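Local coordinates for hypothetical protein TTHA1785 (Thermus thermophilus, PDB 2EPG), which probably joins RNA ends as a GTP-dependent, manganese-requiring RNA ligase of the RtcB family, acting in tRNA splicing and RNA repair, at residues Y392-T397 with L462-V467; E402-S407 with A470-K475; I181-R186 with A359-G364. All coordinates share one frame; numbering follows the deposited sequence.

Contact 1. Residues Y392-T397 with L462-V467; sequences YVLAGT and LVVEAV
Leu394 and Tyr392, alternate residues on one face of a strand, take Val464 of helix 462-470 between them, with Val467 one turn further along. Leu394 starts with CB directed at the helix. Its first torsion sets CG anti to the carbonyl carbon (chi1 -47°), and the fork then spreads over the helix surface. Branch CD2 lies against CG1 of Val464 at 3.9 Å, while CD1 reaches CG1 of Val467 at 4.1 Å, so the two methyls of one leucine straddle successive turns of the helix. Val464 divides its branches in the same way. The CG1 methyl is given to the leucine, and CG2, anti to its own carbonyl carbon, sits above one face of the Tyr392 ring, 4.2 Å from the ring centroid and 21° off the normal. This is a CH-pi contact displaced toward the rim on the CG and CD1 side; CG2 comes to 4.0 Å of Tyr392 CD1. No hydrogen bond crosses between the segments: apolar surface alone joins them, and all four participants are buried.

Strand and helix run nearly parallel, their segment axes 11° apart in direction and 11.0 Å apart at closest approach. The strand is paired on one side with strand 380-383 and on the other with strand 474-486, both antiparallel to it, so helix 462-470 packs over a face of this sheet. Lys475 of the latter strand also touches Leu394 and Val464. Val393, turned the other way, meets Phe234 of helix 228-234.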
ATOM      1  N   TYR A 392       3.421  10.396   7.138  1.00 28.55           N
ATOM      2  CA  TYR A 392       4.094   9.913   8.338  1.00 28.65           C
ATOM      3  C   TYR A 392       4.865   8.628   8.043  1.00 28.41           C
ATOM      4  O   TYR A 392       4.572   7.908   7.086  1.00 25.95           O
ATOM      5  CB  TYR A 392       3.085   9.638   9.467  1.00 26.47           C
ATOM      6  CG  TYR A 392       2.267  10.847   9.920  1.00 31.50           C
ATOM      7  CD1 TYR A 392       1.190  11.322   9.162  1.00 31.65           C
ATOM      8  CD2 TYR A 392       2.586  11.529  11.091  1.00 32.63           C
ATOM      9  CE1 TYR A 392       0.466  12.440   9.556  1.00 31.66           C
ATOM     10  CE2 TYR A 392       1.858  12.651  11.493  1.00 34.24           C
ATOM     11  CZ  TYR A 392       0.808  13.095  10.720  1.00 34.67           C
ATOM     12  OH  TYR A 392       0.108  14.207  11.120  1.00 41.22           O
ATOM     13  N   VAL A 393       5.877   8.369   8.856  1.00 27.15           N
ATOM     14  CA  VAL A 393       6.649   7.150   8.743  1.00 24.67           C
ATOM     15  C   VAL A 393       6.476   6.507  10.123  1.00 27.20           C
ATOM     16  O   VAL A 393       6.763   7.143  11.149  1.00 26.48           O
ATOM     17  CB  VAL A 393       8.148   7.422   8.503  1.00 24.02           C
ATOM     18  CG1 VAL A 393       8.900   6.101   8.484  1.00 20.98           C
ATOM     19  CG2 VAL A 393       8.350   8.184   7.175  1.00 22.63           C
ATOM     20  N   LEU A 394       5.959   5.280  10.144  1.00 23.97           N
ATOM     21  CA  LEU A 394       5.772   4.550  11.384  1.00 25.45           C
ATOM     22  C   LEU A 394       6.689   3.344  11.290  1.00 26.14           C
ATOM     23  O   LEU A 394       7.397   3.180  10.300  1.00 26.85           O
ATOM     24  CB  LEU A 394       4.315   4.078  11.520  1.00 23.30           C
ATOM     25  CG  LEU A 394       3.230   5.125  11.212  1.00 27.54           C
ATOM     26  CD1 LEU A 394       1.837   4.492  11.331  1.00 25.87           C
ATOM     27  CD2 LEU A 394       3.356   6.302  12.158  1.00 25.76           C
ATOM     28  N   ALA A 395       6.694   2.513  12.327  1.00 27.92           N
ATOM     29  CA  ALA A 395       7.481   1.289  12.325  1.00 27.52           C
ATOM     30  C   ALA A 395       6.553   0.176  12.809  1.00 27.00           C
ATOM     31  O   ALA A 395       5.707   0.408  13.677  1.00 26.32           O
ATOM     32  CB  ALA A 395       8.696   1.417  13.247  1.00 24.94           C
ATOM     33  N   GLY A 396       6.705  -1.018  12.238  1.00 26.04           N
ATOM     34  CA  GLY A 396       5.877  -2.152  12.624  1.00 26.40           C
ATOM     35  C   GLY A 396       6.198  -2.621  14.033  1.00 26.92           C
ATOM     36  O   GLY A 396       7.312  -2.444  14.510  1.00 26.65           O
ATOM     37  N   THR A 397       5.238  -3.242  14.702  1.00 27.53           N
ATOM     38  CA  THR A 397       5.478  -3.663  16.073  1.00 28.86           C
ATOM     39  C   THR A 397       5.252  -5.126  16.316  1.00 28.93           C
ATOM     40  O   THR A 397       4.624  -5.820  15.521  1.00 27.44           O
ATOM     41  CB  THR A 397       4.564  -2.914  17.042  1.00 27.36           C
ATOM     42  OG1 THR A 397       3.218  -3.358  16.846  1.00 26.81           O
ATOM     43  CG2 THR A 397       4.647  -1.403  16.782  1.00 24.75           C
ATOM     44  N   LEU A 462      -5.692  11.566  13.375  1.00 44.63           N
ATOM     45  CA  LEU A 462      -6.404  10.751  14.350  1.00 42.27           C
ATOM     46  C   LEU A 462      -6.105   9.295  14.034  1.00 39.83           C
ATOM     47  O   LEU A 462      -5.931   8.478  14.934  1.00 39.46           O
ATOM     48  CB  LEU A 462      -7.908  11.006  14.273  1.00 43.83           C
ATOM     49  CG  LEU A 462      -8.382  12.419  14.642  1.00 46.69           C
ATOM     50  CD1 LEU A 462      -9.821  12.592  14.175  1.00 47.16           C
ATOM     51  CD2 LEU A 462      -8.265  12.654  16.147  1.00 45.34           C
ATOM     52  N   VAL A 463      -6.025   8.984  12.746  1.00 37.10           N
ATOM     53  CA  VAL A 463      -5.723   7.627  12.327  1.00 36.92           C
ATOM     54  C   VAL A 463      -4.391   7.184  12.936  1.00 35.07           C
ATOM     55  O   VAL A 463      -4.335   6.167  13.631  1.00 34.81           O
ATOM     56  CB  VAL A 463      -5.664   7.527  10.793  1.00 38.00           C
ATOM     57  CG1 VAL A 463      -5.323   6.098  10.372  1.00 38.29           C
ATOM     58  CG2 VAL A 463      -7.026   7.947  10.205  1.00 37.84           C
ATOM     59  N   VAL A 464      -3.330   7.955  12.696  1.00 32.17           N
ATOM     60  CA  VAL A 464      -2.015   7.630  13.245  1.00 31.85           C
ATOM     61  C   VAL A 464      -2.072   7.564  14.772  1.00 31.79           C
ATOM     62  O   VAL A 464      -1.399   6.742  15.393  1.00 30.29           O
ATOM     63  CB  VAL A 464      -0.950   8.672  12.824  1.00 33.03           C
ATOM     64  CG1 VAL A 464       0.362   8.402  13.557  1.00 34.45           C
ATOM     65  CG2 VAL A 464      -0.714   8.599  11.309  1.00 32.61           C
ATOM     66  N   GLU A 465      -2.881   8.436  15.369  1.00 32.69           N
ATOM     67  CA  GLU A 465      -3.052   8.490  16.819  1.00 34.12           C
ATOM     68  C   GLU A 465      -3.652   7.168  17.313  1.00 33.12           C
ATOM     69  O   GLU A 465      -3.195   6.574  18.304  1.00 31.29           O
ATOM     70  CB  GLU A 465      -3.997   9.646  17.176  1.00 38.43           C
ATOM     71  CG  GLU A 465      -4.250   9.852  18.666  1.00 43.77           C
ATOM     72  CD  GLU A 465      -5.406  10.829  18.945  1.00 48.29           C
ATOM     73  OE1 GLU A 465      -6.582  10.387  18.940  1.00 48.82           O
ATOM     74  OE2 GLU A 465      -5.134  12.038  19.167  1.00 48.90           O
ATOM     75  N   ALA A 466      -4.687   6.709  16.623  1.00 31.57           N
ATOM     76  CA  ALA A 466      -5.339   5.460  17.019  1.00 32.07           C
ATOM     77  C   ALA A 466      -4.375   4.300  16.821  1.00 30.75           C
ATOM     78  O   ALA A 466      -4.247   3.422  17.678  1.00 31.09           O
ATOM     79  CB  ALA A 466      -6.576   5.244  16.201  1.00 32.99           C
ATOM     80  N   VAL A 467      -3.689   4.304  15.688  1.00 29.33           N
ATOM     81  CA  VAL A 467      -2.738   3.241  15.398  1.00 29.77           C
ATOM     82  C   VAL A 467      -1.657   3.155  16.463  1.00 29.14           C
ATOM     83  O   VAL A 467      -1.378   2.070  16.973  1.00 26.62           O
ATOM     84  CB  VAL A 467      -2.095   3.443  14.011  1.00 31.27           C
ATOM     85  CG1 VAL A 467      -0.736   2.787  13.960  1.00 31.04           C
ATOM     86  CG2 VAL A 467      -3.006   2.845  12.943  1.00 31.36           C
TER

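Contact 2. Residues E402-S407 with A470-K475; sequences EVSFGS and AGIGKK
Val403, in the last turn of helix 398-403, presents its CG2 methyl to CG2 of Ile472, 3.8 Å away. At Ser404, where the chain leaves helical angles, the same isoleucine methyl lies 4.0 Å from OG. That hydroxyl sits between the backbone N and the carbonyl carbon (chi1 63°), a torsion that turns it toward Ser407 O: the bond of 2.8 Å falls in the carbonyl plane, on a lone pair, and closes the turn through Phe405 and Gly406. Ala400 O is a second acceptor for the same hydroxyl. With alanine in place of the serine, both carbonyls would probably lose the group that joins them, and the turn beside Ile472 would be freer to shift. Ser407 directs its own side chain away from the isoleucine, and Arg356 NE hydrogen-bonds to its OG; it is the carbonyl oxygen that borders Ile472, 4.0 Å from CB.

Ile472 follows Gly471, whose positive phi ends helix 462-470 in a Schellman motif, and its side chain also rests on Phe37 and Met73. No hydrogen bond crosses between the segments: the serine hydroxyls find partners in the turn, Ala400 and Arg356, while the isoleucine side chain offers only apolar surface.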
ATOM      1  N   GLU A 402       0.935 -10.074  16.850  1.00 26.50           N
ATOM      2  CA  GLU A 402      -0.033 -10.850  17.621  1.00 24.68           C
ATOM      3  C   GLU A 402      -1.493 -10.497  17.314  1.00 24.80           C
ATOM      4  O   GLU A 402      -2.326 -11.381  17.092  1.00 23.74           O
ATOM      5  CB  GLU A 402       0.192 -10.622  19.119  1.00 27.01           C
ATOM      6  CG  GLU A 402       1.486 -11.204  19.684  1.00 28.28           C
ATOM      7  CD  GLU A 402       1.410 -12.703  19.909  1.00 30.86           C
ATOM      8  OE1 GLU A 402       0.353 -13.311  19.583  1.00 30.69           O
ATOM      9  OE2 GLU A 402       2.410 -13.270  20.404  1.00 31.53           O
ATOM     10  N   VAL A 403      -1.797  -9.205  17.280  1.00 24.81           N
ATOM     11  CA  VAL A 403      -3.182  -8.777  17.115  1.00 26.96           C
ATOM     12  C   VAL A 403      -3.744  -8.316  15.786  1.00 27.87           C
ATOM     13  O   VAL A 403      -4.953  -8.120  15.690  1.00 30.54           O
ATOM     14  CB  VAL A 403      -3.531  -7.672  18.152  1.00 27.74           C
ATOM     15  CG1 VAL A 403      -3.027  -8.103  19.547  1.00 26.82           C
ATOM     16  CG2 VAL A 403      -2.917  -6.326  17.738  1.00 27.14           C
ATOM     17  N   SER A 404      -2.917  -8.135  14.761  1.00 28.83           N
ATOM     18  CA  SER A 404      -3.460  -7.660  13.486  1.00 28.65           C
ATOM     19  C   SER A 404      -2.847  -8.354  12.291  1.00 27.69           C
ATOM     20  O   SER A 404      -2.812  -7.785  11.205  1.00 31.18           O
ATOM     21  CB  SER A 404      -3.243  -6.140  13.360  1.00 28.72           C
ATOM     22  OG  SER A 404      -1.865  -5.797  13.328  1.00 27.10           O
ATOM     23  N   PHE A 405      -2.383  -9.582  12.479  1.00 27.91           N
ATOM     24  CA  PHE A 405      -1.706 -10.301  11.399  1.00 27.27           C
ATOM     25  C   PHE A 405      -0.572  -9.402  10.869  1.00 26.54           C
ATOM     26  O   PHE A 405      -0.383  -9.240   9.660  1.00 24.80           O
ATOM     27  CB  PHE A 405      -2.709 -10.648  10.286  1.00 26.10           C
ATOM     28  CG  PHE A 405      -3.805 -11.588  10.739  1.00 27.04           C
ATOM     29  CD1 PHE A 405      -5.105 -11.136  10.919  1.00 23.94           C
ATOM     30  CD2 PHE A 405      -3.514 -12.918  11.017  1.00 26.24           C
ATOM     31  CE1 PHE A 405      -6.100 -12.001  11.372  1.00 23.72           C
ATOM     32  CE2 PHE A 405      -4.501 -13.796  11.473  1.00 27.15           C
ATOM     33  CZ  PHE A 405      -5.800 -13.330  11.651  1.00 26.16           C
ATOM     34  N   GLY A 406       0.163  -8.798  11.800  1.00 25.52           N
ATOM     35  CA  GLY A 406       1.266  -7.924  11.441  1.00 26.30           C
ATOM     36  C   GLY A 406       0.858  -6.865  10.431  1.00 26.25           C
ATOM     37  O   GLY A 406       1.528  -6.696   9.413  1.00 25.48           O
ATOM     38  N   SER A 407      -0.233  -6.154  10.722  1.00 25.45           N
ATOM     39  CA  SER A 407      -0.772  -5.131   9.836  1.00 24.97           C
ATOM     40  C   SER A 407      -0.932  -3.765  10.502  1.00 26.35           C
ATOM     41  O   SER A 407      -1.122  -3.674  11.708  1.00 27.56           O
ATOM     42  CB  SER A 407      -2.143  -5.570   9.328  1.00 24.15           C
ATOM     43  OG  SER A 407      -2.058  -6.814   8.656  1.00 27.16           O
ATOM     44  N   ALA A 470      -3.216   1.975  19.735  1.00 28.49           N
ATOM     45  CA  ALA A 470      -3.549   0.558  19.761  1.00 28.13           C
ATOM     46  C   ALA A 470      -2.285  -0.296  19.806  1.00 26.93           C
ATOM     47  O   ALA A 470      -2.358  -1.503  19.978  1.00 28.55           O
ATOM     48  CB  ALA A 470      -4.408   0.183  18.522  1.00 25.82           C
ATOM     49  N   GLY A 471      -1.124   0.330  19.646  1.00 27.96           N
ATOM     50  CA  GLY A 471       0.127  -0.408  19.692  1.00 27.62           C
ATOM     51  C   GLY A 471       0.526  -1.111  18.398  1.00 27.01           C
ATOM     52  O   GLY A 471       1.430  -1.945  18.394  1.00 25.58           O
ATOM     53  N   ILE A 472      -0.118  -0.769  17.288  1.00 26.81           N
ATOM     54  CA  ILE A 472       0.213  -1.419  16.020  1.00 27.05           C
ATOM     55  C   ILE A 472       0.913  -0.527  15.002  1.00 28.83           C
ATOM     56  O   ILE A 472       0.830  -0.768  13.797  1.00 30.01           O
ATOM     57  CB  ILE A 472      -1.051  -2.027  15.369  1.00 27.73           C
ATOM     58  CG1 ILE A 472      -2.115  -0.952  15.133  1.00 26.23           C
ATOM     59  CG2 ILE A 472      -1.604  -3.108  16.267  1.00 28.29           C
ATOM     60  CD1 ILE A 472      -3.293  -1.458  14.259  1.00 26.19           C
ATOM     61  N   GLY A 473       1.611   0.496  15.487  1.00 29.46           N
ATOM     62  CA  GLY A 473       2.321   1.394  14.601  1.00 30.09           C
ATOM     63  C   GLY A 473       3.019   2.508  15.355  1.00 32.16           C
ATOM     64  O   GLY A 473       2.389   3.507  15.712  1.00 32.63           O
ATOM     65  N   LYS A 474       4.319   2.346  15.590  1.00 29.63           N
ATOM     66  CA  LYS A 474       5.079   3.341  16.315  1.00 31.04           C
ATOM     67  C   LYS A 474       5.442   4.524  15.412  1.00 31.39           C
ATOM     68  O   LYS A 474       5.968   4.331  14.313  1.00 28.28           O
ATOM     69  CB  LYS A 474       6.357   2.715  16.867  1.00 33.69           C
ATOM     70  CG  LYS A 474       7.294   3.729  17.512  1.00 36.76           C
ATOM     71  CD  LYS A 474       8.634   3.107  17.878  1.00 39.05           C
ATOM     72  CE  LYS A 474       8.509   2.150  19.038  1.00 42.93           C
ATOM     73  NZ  LYS A 474       9.849   1.636  19.455  1.00 45.91           N
ATOM     74  N   LYS A 475       5.153   5.740  15.876  1.00 29.10           N
ATOM     75  CA  LYS A 475       5.477   6.943  15.115  1.00 29.36           C
ATOM     76  C   LYS A 475       6.968   7.151  15.030  1.00 28.20           C
ATOM     77  O   LYS A 475       7.669   7.070  16.032  1.00 26.64           O
ATOM     78  CB  LYS A 475       4.857   8.180  15.753  1.00 29.84           C
ATOM     79  CG  LYS A 475       3.367   8.263  15.550  1.00 32.67           C
ATOM     80  CD  LYS A 475       2.766   9.443  16.290  1.00 34.35           C
ATOM     81  CE  LYS A 475       3.280  10.759  15.766  1.00 32.24           C
ATOM     82  NZ  LYS A 475       2.654  11.901  16.525  1.00 34.27           N
TER

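Contact 3. Residues I181-R186 with A359-G364; sequences IESQGR and ATRAFG
Arg361 and Glu182 extend toward each other from opposite directions, yet their charged ends do not pair. The glutamate passes over the guanidinium instead: its CG methylene lies above the centre of one face, 3.6 Å from Arg361 CZ, and the carboxylate continues past it toward the aliphatic part of the arginine. CG anti to the backbone N (chi1 177°) and an extended chain beyond carry Glu182 that far. The two flat groups are inclined by 41°, and Glu182 OE2 stands 4.2 Å from Arg361 NE, well out of the guanidinium plane, where no N-H points at it. The Phe363 ring lies nearly flat over the opposite face, offset, with CD1 above the guanidinium centre.

Two waters do the polar bridging. One lies 2.9 Å from Glu182 OE1, probably as donor, and accepts from Arg361 N at 3.0 Å; the other, at the guanidinium edge, accepts from Ser183 N at 2.8 Å and from Arg361 NH1 at 3.0 Å. The carboxylate has its direct partners elsewhere, a salt bridge from OE2 to Lys343 and a hydrogen bond from Ala338 N to OE1; Lys343 also bonds Ser183 OG.

These partners belong to the long strand 332-347, to which the 181-186 loop is tied as well by a backbone bond between Glu182 and Asp336. Strand 360-361 pairs antiparallel with strand 407-408, and helix 288-321 packs against Ile181.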
ATOM      1  N   ILE A 181      12.236  -3.061  -0.784  1.00 25.52           N
ATOM      2  CA  ILE A 181      10.895  -3.144  -1.319  1.00 24.48           C
ATOM      3  C   ILE A 181      10.295  -4.339  -0.608  1.00 23.79           C
ATOM      4  O   ILE A 181      10.985  -5.341  -0.389  1.00 23.34           O
ATOM      5  CB  ILE A 181      10.881  -3.454  -2.826  1.00 23.73           C
ATOM      6  CG1 ILE A 181      11.700  -2.412  -3.589  1.00 22.70           C
ATOM      7  CG2 ILE A 181       9.432  -3.476  -3.329  1.00 23.88           C
ATOM      8  CD1 ILE A 181      11.857  -2.753  -5.072  1.00 23.80           C
ATOM      9  N   GLU A 182       9.025  -4.232  -0.239  1.00 26.19           N
ATOM     10  CA  GLU A 182       8.313  -5.334   0.393  1.00 26.85           C
ATOM     11  C   GLU A 182       8.429  -6.520  -0.583  1.00 27.71           C
ATOM     12  O   GLU A 182       8.234  -6.348  -1.792  1.00 27.05           O
ATOM     13  CB  GLU A 182       6.843  -4.952   0.571  1.00 27.70           C
ATOM     14  CG  GLU A 182       5.966  -6.047   1.153  1.00 33.50           C
ATOM     15  CD  GLU A 182       4.472  -5.744   1.024  1.00 36.74           C
ATOM     16  OE1 GLU A 182       4.102  -4.577   0.777  1.00 35.59           O
ATOM     17  OE2 GLU A 182       3.661  -6.688   1.166  1.00 42.98           O
ATOM     18  N   SER A 183       8.739  -7.706  -0.057  1.00 27.26           N
ATOM     19  CA  SER A 183       8.891  -8.930  -0.859  1.00 27.87           C
ATOM     20  C   SER A 183       9.886  -8.740  -1.985  1.00 29.58           C
ATOM     21  O   SER A 183       9.793  -9.408  -3.011  1.00 28.75           O
ATOM     22  CB  SER A 183       7.551  -9.343  -1.466  1.00 29.94           C
ATOM     23  OG  SER A 183       6.652  -9.759  -0.459  1.00 29.71           O
ATOM     24  N   GLN A 184      10.835  -7.827  -1.781  1.00 28.52           N
ATOM     25  CA  GLN A 184      11.838  -7.505  -2.778  1.00 31.19           C
ATOM     26  C   GLN A 184      11.204  -7.114  -4.121  1.00 30.40           C
ATOM     27  O   GLN A 184      11.805  -7.295  -5.182  1.00 30.49           O
ATOM     28  CB  GLN A 184      12.836  -8.672  -2.939  1.00 34.15           C
ATOM     29  CG  GLN A 184      13.748  -8.860  -1.710  1.00 41.01           C
ATOM     30  CD  GLN A 184      15.211  -9.185  -2.069  1.00 47.88           C
ATOM     31  OE1 GLN A 184      15.526 -10.260  -2.609  1.00 50.47           O
ATOM     32  NE2 GLN A 184      16.111  -8.243  -1.774  1.00 50.15           N
ATOM     33  N   GLY A 185       9.989  -6.568  -4.057  1.00 29.51           N
ATOM     34  CA  GLY A 185       9.296  -6.133  -5.257  1.00 27.14           C
ATOM     35  C   GLY A 185       8.868  -7.254  -6.182  1.00 26.92           C
ATOM     36  O   GLY A 185       8.733  -7.036  -7.379  1.00 25.34           O
ATOM     37  N   ARG A 186       8.632  -8.443  -5.629  1.00 27.00           N
ATOM     38  CA  ARG A 186       8.229  -9.600  -6.424  1.00 27.63           C
ATOM     39  C   ARG A 186       7.322 -10.555  -5.685  1.00 28.66           C
ATOM     40  O   ARG A 186       7.751 -11.172  -4.708  1.00 28.32           O
ATOM     41  CB  ARG A 186       9.463 -10.402  -6.866  1.00 29.64           C
ATOM     42  CG  ARG A 186       9.174 -11.667  -7.685  1.00 33.05           C
ATOM     43  CD  ARG A 186      10.482 -12.420  -7.989  1.00 37.32           C
ATOM     44  NE  ARG A 186      10.326 -13.589  -8.865  1.00 40.47           N
ATOM     45  CZ  ARG A 186       9.961 -14.806  -8.461  1.00 41.28           C
ATOM     46  NH1 ARG A 186       9.852 -15.792  -9.349  1.00 42.40           N
ATOM     47  NH2 ARG A 186       9.718 -15.047  -7.180  1.00 39.68           N
ATOM     48  N   ALA A 359      -4.694  -0.959   3.757  1.00 27.37           N
ATOM     49  CA  ALA A 359      -4.028  -1.275   5.013  1.00 27.88           C
ATOM     50  C   ALA A 359      -2.672  -1.790   4.576  1.00 28.07           C
ATOM     51  O   ALA A 359      -2.503  -2.228   3.430  1.00 27.40           O
ATOM     52  CB  ALA A 359      -4.791  -2.345   5.785  1.00 24.23           C
ATOM     53  N   THR A 360      -1.708  -1.725   5.478  1.00 28.35           N
ATOM     54  CA  THR A 360      -0.347  -2.124   5.165  1.00 26.69           C
ATOM     55  C   THR A 360       0.158  -3.303   5.940  1.00 26.48           C
ATOM     56  O   THR A 360      -0.340  -3.605   7.018  1.00 27.36           O
ATOM     57  CB  THR A 360       0.646  -0.974   5.467  1.00 28.15           C
ATOM     58  OG1 THR A 360       0.457  -0.532   6.823  1.00 25.25           O
ATOM     59  CG2 THR A 360       0.436   0.195   4.517  1.00 24.58           C
ATOM     60  N   ARG A 361       1.156  -3.970   5.370  1.00 25.84           N
ATOM     61  CA  ARG A 361       1.816  -5.064   6.049  1.00 25.01           C
ATOM     62  C   ARG A 361       2.703  -4.239   6.967  1.00 22.90           C
ATOM     63  O   ARG A 361       3.195  -3.185   6.567  1.00 21.13           O
ATOM     64  CB  ARG A 361       2.696  -5.888   5.103  1.00 24.45           C
ATOM     65  CG  ARG A 361       3.222  -7.159   5.744  1.00 25.28           C
ATOM     66  CD  ARG A 361       4.298  -7.837   4.895  1.00 28.42           C
ATOM     67  NE  ARG A 361       5.546  -7.084   4.895  1.00 28.19           N
ATOM     68  CZ  ARG A 361       6.675  -7.519   4.339  1.00 31.24           C
ATOM     69  NH1 ARG A 361       7.775  -6.778   4.382  1.00 30.00           N
ATOM     70  NH2 ARG A 361       6.702  -8.694   3.731  1.00 28.67           N
ATOM     71  N   ALA A 362       2.912  -4.707   8.186  1.00 23.05           N
ATOM     72  CA  ALA A 362       3.708  -3.937   9.132  1.00 23.32           C
ATOM     73  C   ALA A 362       4.429  -4.866  10.086  1.00 24.37           C
ATOM     74  O   ALA A 362       4.110  -4.917  11.284  1.00 22.19           O
ATOM     75  CB  ALA A 362       2.791  -2.989   9.900  1.00 23.74           C
ATOM     76  N   PHE A 363       5.387  -5.616   9.542  1.00 23.62           N
ATOM     77  CA  PHE A 363       6.154  -6.549  10.337  1.00 25.43           C
ATOM     78  C   PHE A 363       6.980  -5.864  11.428  1.00 26.10           C
ATOM     79  O   PHE A 363       7.413  -4.701  11.290  1.00 24.73           O
ATOM     80  CB  PHE A 363       7.027  -7.410   9.424  1.00 26.92           C
ATOM     81  CG  PHE A 363       6.250  -8.461   8.662  1.00 27.92           C
ATOM     82  CD1 PHE A 363       6.858  -9.205   7.658  1.00 27.83           C
ATOM     83  CD2 PHE A 363       4.898  -8.685   8.942  1.00 29.84           C
ATOM     84  CE1 PHE A 363       6.137 -10.159   6.942  1.00 30.83           C
ATOM     85  CE2 PHE A 363       4.158  -9.639   8.236  1.00 30.29           C
ATOM     86  CZ  PHE A 363       4.779 -10.380   7.228  1.00 31.35           C
ATOM     87  N   GLY A 364       7.184  -6.589  12.524  1.00 24.80           N
ATOM     88  CA  GLY A 364       7.908  -6.027  13.650  1.00 25.98           C
ATOM     89  C   GLY A 364       9.338  -6.480  13.839  1.00 26.75           C
ATOM     90  O   GLY A 364       9.847  -7.298  13.068  1.00 26.94           O
TER
HETATM   91  O   HOH W   1       1.850  -3.673   2.452  1.00 29.01           O
HETATM   92  O   HOH W   2       9.483  -8.408   2.536  1.00 22.26           O

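In the fold
Contacts 1 and 2 are built from consecutive elements: strand 391-395 leads into helix 398-403, and helix 462-470 into strand 474-486. Their centres are 9 Å apart, and Thr397 OG1, which also caps its helix, bonds Gly471 O at 2.8 Å, while Ala395 N bonds Lys474 O. Contact 3, centred about 14 Å from contact 2, joins it through Gly406 O and Ala362 N, 2.7 Å apart. Contact 1 lies next to the predicted nucleotide site, the side chain of Tyr392 about 4 Å from that of Ala412. Contacts 3 and 2 are farther off: between side chains, Glu182 is about 7 Å from His339, and Ser407 about 10 Å from His410, the probable guanylylated histidine.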